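Local coordinates for synaptonemal complex protein 2 (Mus musculus, PDB 5IWZ) that helps build the axial and lateral elements of the synaptonemal complex and is required for normal chromosome synapsis in meiosis, at residues F243-I255 / R265-D277. Residues are numbered along the deposited sequence; the frame is centred on the assembly and turned at random.
Sequences FSMDFIANAFKEI and RIFLNLVNGILGD
F267 presses its ring against the backbone and side chain of F252, in the tightly packed part of an antiparallel helix pair, helices 246-253 and 260-274, in the helical part of this N-terminal fragment. The helix segments have directions 176° apart, with axes 9.4 Å apart at closest; the small A251 probably helps, its CB against F267 CD1. F267 reaches across because chi1 (165°) sets CG opposite the backbone N, bringing CE1 to 3.5 Å from F252 CB. The two rings make a T-shaped stack, the edge of F252 turned to the face of F267, with planes at 65°. I255 adds its CD1 tip 3.7 Å from F267 CG, while V223 of helix 216-229 also touches F267. Replacing F267 by an alanine would probably leave a gap beside A251 and I255 and deprive the F252 edge of its aromatic face.

Further along, I248 suits the middle of the seam: its branched CG2 meets V271 CG2 at 3.7 Å, methyl against methyl. Along the solvent-facing flank, F247, L270 and I274 are exposed; L270 touches F247 and A251 only loosely, its CD1 3.9 Å from A251 CB, whereas I274 packs closely on F247. The unbranched M245 chain, bent at chi3, brings SD to 3.6 Å from I274 CG2, and on I274's other branch CG1 lies over one face of the F247 ring, 3.4 Å from F247 CD1, in a CH-pi contact.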
# COMPACT_ATOMS: atom_id res chain seq x y z
N PHE A 243 -24.42 -2.47 0.87
CA PHE A 243 -24.51 -2.99 -0.49
C PHE A 243 -25.96 -3.00 -0.95
O PHE A 243 -26.78 -3.78 -0.45
CB PHE A 243 -23.89 -4.39 -0.57
CG PHE A 243 -22.46 -4.45 -0.08
CD1 PHE A 243 -21.43 -3.91 -0.85
CD2 PHE A 243 -22.14 -5.05 1.13
CE1 PHE A 243 -20.11 -3.97 -0.41
CE2 PHE A 243 -20.82 -5.11 1.56
CZ PHE A 243 -19.80 -4.57 0.79
N SER A 244 -26.27 -2.14 -1.93
CA SER A 244 -27.63 -2.01 -2.44
C SER A 244 -28.14 -3.33 -3.02
O SER A 244 -29.33 -3.65 -2.90
CB SER A 244 -27.70 -0.91 -3.49
OG SER A 244 -27.31 0.35 -2.97
N MET A 245 -27.27 -4.10 -3.67
CA MET A 245 -27.69 -5.32 -4.34
C MET A 245 -27.84 -6.45 -3.33
O MET A 245 -26.89 -6.76 -2.60
CB MET A 245 -26.69 -5.71 -5.44
CG MET A 245 -26.89 -7.15 -5.94
SD MET A 245 -25.98 -7.70 -7.42
CE MET A 245 -26.17 -6.31 -8.52
N ASP A 246 -29.03 -7.07 -3.29
CA ASP A 246 -29.30 -8.12 -2.31
C ASP A 246 -28.30 -9.28 -2.44
O ASP A 246 -27.76 -9.75 -1.44
CB ASP A 246 -30.73 -8.63 -2.46
CG ASP A 246 -31.75 -7.64 -1.94
OD1 ASP A 246 -32.95 -7.99 -1.88
OD2 ASP A 246 -31.36 -6.50 -1.60
N PHE A 247 -28.05 -9.72 -3.68
CA PHE A 247 -27.07 -10.78 -3.92
C PHE A 247 -25.74 -10.48 -3.25
O PHE A 247 -25.13 -11.37 -2.64
CB PHE A 247 -26.89 -10.95 -5.44
CG PHE A 247 -25.90 -12.02 -5.82
CD1 PHE A 247 -24.55 -11.72 -5.95
CD2 PHE A 247 -26.33 -13.31 -6.09
CE1 PHE A 247 -23.63 -12.69 -6.32
CE2 PHE A 247 -25.42 -14.30 -6.45
CZ PHE A 247 -24.07 -13.98 -6.57
N ILE A 248 -25.27 -9.24 -3.32
CA ILE A 248 -23.97 -8.88 -2.78
C ILE A 248 -24.02 -8.76 -1.26
O ILE A 248 -23.13 -9.24 -0.55
CB ILE A 248 -23.45 -7.59 -3.44
CG1 ILE A 248 -23.12 -7.85 -4.92
CG2 ILE A 248 -22.25 -7.02 -2.67
CD1 ILE A 248 -22.77 -6.60 -5.73
N ALA A 249 -25.06 -8.11 -0.73
CA ALA A 249 -25.23 -8.02 0.72
C ALA A 249 -25.29 -9.41 1.36
O ALA A 249 -24.70 -9.62 2.42
CB ALA A 249 -26.49 -7.22 1.05
N ASN A 250 -26.00 -10.36 0.72
CA ASN A 250 -26.07 -11.73 1.22
C ASN A 250 -24.68 -12.38 1.28
O ASN A 250 -24.32 -13.00 2.28
CB ASN A 250 -26.99 -12.59 0.34
CG ASN A 250 -28.46 -12.18 0.41
OD1 ASN A 250 -28.86 -11.39 1.27
ND2 ASN A 250 -29.27 -12.73 -0.50
N ALA A 251 -23.92 -12.29 0.19
CA ALA A 251 -22.58 -12.88 0.19
C ALA A 251 -21.69 -12.26 1.27
O ALA A 251 -20.93 -12.97 1.94
CB ALA A 251 -21.93 -12.75 -1.18
N PHE A 252 -21.76 -10.94 1.44
CA PHE A 252 -20.91 -10.26 2.41
C PHE A 252 -21.14 -10.80 3.82
O PHE A 252 -20.18 -11.10 4.55
CB PHE A 252 -21.15 -8.76 2.37
CG PHE A 252 -20.20 -7.97 3.23
CD1 PHE A 252 -18.88 -7.77 2.82
CD2 PHE A 252 -20.62 -7.42 4.43
CE1 PHE A 252 -18.00 -7.04 3.60
CE2 PHE A 252 -19.75 -6.69 5.22
CZ PHE A 252 -18.43 -6.50 4.81
N LYS A 253 -22.41 -10.94 4.21
CA LYS A 253 -22.80 -11.43 5.53
C LYS A 253 -22.27 -12.84 5.82
O LYS A 253 -22.28 -13.25 6.99
CB LYS A 253 -24.33 -11.43 5.65
CG LYS A 253 -24.96 -12.76 5.22
CD LYS A 253 -26.40 -12.63 4.77
CE LYS A 253 -26.94 -13.97 4.27
NZ LYS A 253 -26.85 -15.02 5.32
N GLU A 254 -21.86 -13.60 4.81
CA GLU A 254 -21.36 -14.96 5.03
C GLU A 254 -19.87 -15.03 5.31
O GLU A 254 -19.37 -16.10 5.65
CB GLU A 254 -21.69 -15.86 3.82
CG GLU A 254 -23.16 -16.01 3.55
CD GLU A 254 -23.87 -16.77 4.64
OE1 GLU A 254 -25.09 -16.57 4.81
OE2 GLU A 254 -23.24 -17.57 5.36
N ILE A 255 -19.14 -13.92 5.20
CA ILE A 255 -17.71 -13.95 5.48
C ILE A 255 -17.50 -14.21 6.97
O ILE A 255 -17.95 -13.44 7.82
CB ILE A 255 -17.02 -12.65 5.04
CG1 ILE A 255 -17.23 -12.40 3.54
CG2 ILE A 255 -15.54 -12.69 5.38
CD1 ILE A 255 -16.67 -11.06 3.09
N ARG A 265 -11.86 -14.41 -0.77
CA ARG A 265 -11.79 -14.81 -2.19
C ARG A 265 -13.17 -15.23 -2.71
O ARG A 265 -13.59 -14.81 -3.80
CB ARG A 265 -10.76 -15.94 -2.36
CG ARG A 265 -10.81 -16.68 -3.72
CD ARG A 265 -10.59 -15.75 -4.94
NE ARG A 265 -9.20 -15.30 -5.06
CZ ARG A 265 -8.75 -14.49 -6.00
NH1 ARG A 265 -9.55 -14.01 -6.95
NH2 ARG A 265 -7.47 -14.15 -6.01
N ILE A 266 -13.88 -16.05 -1.95
CA ILE A 266 -15.20 -16.49 -2.40
C ILE A 266 -16.12 -15.29 -2.60
O ILE A 266 -16.73 -15.11 -3.66
CB ILE A 266 -15.79 -17.53 -1.42
CG1 ILE A 266 -15.00 -18.84 -1.51
CG2 ILE A 266 -17.29 -17.78 -1.67
CD1 ILE A 266 -15.25 -19.79 -0.35
N PHE A 267 -16.18 -14.40 -1.59
CA PHE A 267 -17.05 -13.23 -1.68
C PHE A 267 -16.69 -12.36 -2.89
O PHE A 267 -17.57 -11.96 -3.67
CB PHE A 267 -16.97 -12.42 -0.39
CG PHE A 267 -17.53 -11.02 -0.50
CD1 PHE A 267 -18.91 -10.79 -0.52
CD2 PHE A 267 -16.68 -9.91 -0.56
CE1 PHE A 267 -19.43 -9.49 -0.60
CE2 PHE A 267 -17.18 -8.60 -0.65
CZ PHE A 267 -18.56 -8.39 -0.66
N LEU A 268 -15.40 -12.07 -3.07
CA LEU A 268 -15.03 -11.15 -4.14
C LEU A 268 -15.27 -11.76 -5.51
O LEU A 268 -15.68 -11.05 -6.44
CB LEU A 268 -13.56 -10.73 -3.98
CG LEU A 268 -13.37 -9.88 -2.73
CD1 LEU A 268 -11.89 -9.62 -2.49
CD2 LEU A 268 -14.16 -8.57 -2.86
N ASN A 269 -15.04 -13.07 -5.65
CA ASN A 269 -15.39 -13.73 -6.91
C ASN A 269 -16.88 -13.64 -7.19
O ASN A 269 -17.29 -13.37 -8.34
CB ASN A 269 -14.92 -15.20 -6.89
CG ASN A 269 -13.45 -15.35 -7.27
OD1 ASN A 269 -12.73 -14.37 -7.36
ND2 ASN A 269 -13.02 -16.59 -7.51
N LEU A 270 -17.72 -13.81 -6.17
CA LEU A 270 -19.16 -13.59 -6.33
C LEU A 270 -19.48 -12.16 -6.74
O LEU A 270 -20.23 -11.92 -7.69
CB LEU A 270 -19.90 -13.94 -5.03
CG LEU A 270 -19.99 -15.43 -4.72
CD1 LEU A 270 -20.83 -15.68 -3.49
CD2 LEU A 270 -20.56 -16.15 -5.93
N VAL A 271 -18.93 -11.18 -6.01
CA VAL A 271 -19.24 -9.78 -6.30
C VAL A 271 -18.83 -9.43 -7.72
O VAL A 271 -19.64 -8.91 -8.50
CB VAL A 271 -18.56 -8.86 -5.28
CG1 VAL A 271 -18.41 -7.46 -5.84
CG2 VAL A 271 -19.36 -8.83 -4.01
N ASN A 272 -17.58 -9.71 -8.08
CA ASN A 272 -17.12 -9.34 -9.41
C ASN A 272 -17.85 -10.13 -10.48
O ASN A 272 -18.06 -9.63 -11.59
CB ASN A 272 -15.60 -9.54 -9.52
CG ASN A 272 -14.83 -8.56 -8.63
OD1 ASN A 272 -15.22 -7.39 -8.47
ND2 ASN A 272 -13.75 -9.05 -8.02
N GLY A 273 -18.27 -11.36 -10.16
CA GLY A 273 -19.06 -12.12 -11.11
C GLY A 273 -20.42 -11.50 -11.35
O GLY A 273 -20.83 -11.29 -12.49
N ILE A 274 -21.13 -11.16 -10.27
CA ILE A 274 -22.50 -10.67 -10.41
C ILE A 274 -22.53 -9.30 -11.10
O ILE A 274 -23.53 -8.94 -11.72
CB ILE A 274 -23.21 -10.62 -9.04
CG1 ILE A 274 -24.73 -10.70 -9.23
CG2 ILE A 274 -22.90 -9.33 -8.31
CD1 ILE A 274 -25.17 -11.78 -10.20
N LEU A 275 -21.46 -8.53 -10.99
CA LEU A 275 -21.46 -7.21 -11.61
C LEU A 275 -21.45 -7.28 -13.14
O LEU A 275 -21.70 -6.25 -13.78
CB LEU A 275 -20.26 -6.39 -11.12
CG LEU A 275 -20.39 -5.91 -9.67
CD1 LEU A 275 -19.11 -5.23 -9.28
CD2 LEU A 275 -21.57 -4.97 -9.53
N GLY A 276 -21.18 -8.45 -13.72
CA GLY A 276 -21.24 -8.60 -15.16
C GLY A 276 -20.30 -7.62 -15.84
O GLY A 276 -19.21 -7.34 -15.36
N ASP A 277 -20.76 -7.05 -16.95
CA ASP A 277 -19.92 -6.14 -17.73
C ASP A 277 -19.63 -4.83 -17.01
O ASP A 277 -18.88 -4.01 -17.55
CB ASP A 277 -20.58 -5.89 -19.08
CG ASP A 277 -21.00 -7.17 -19.75
OD1 ASP A 277 -21.69 -7.98 -19.12
OD2 ASP A 277 -20.62 -7.41 -20.91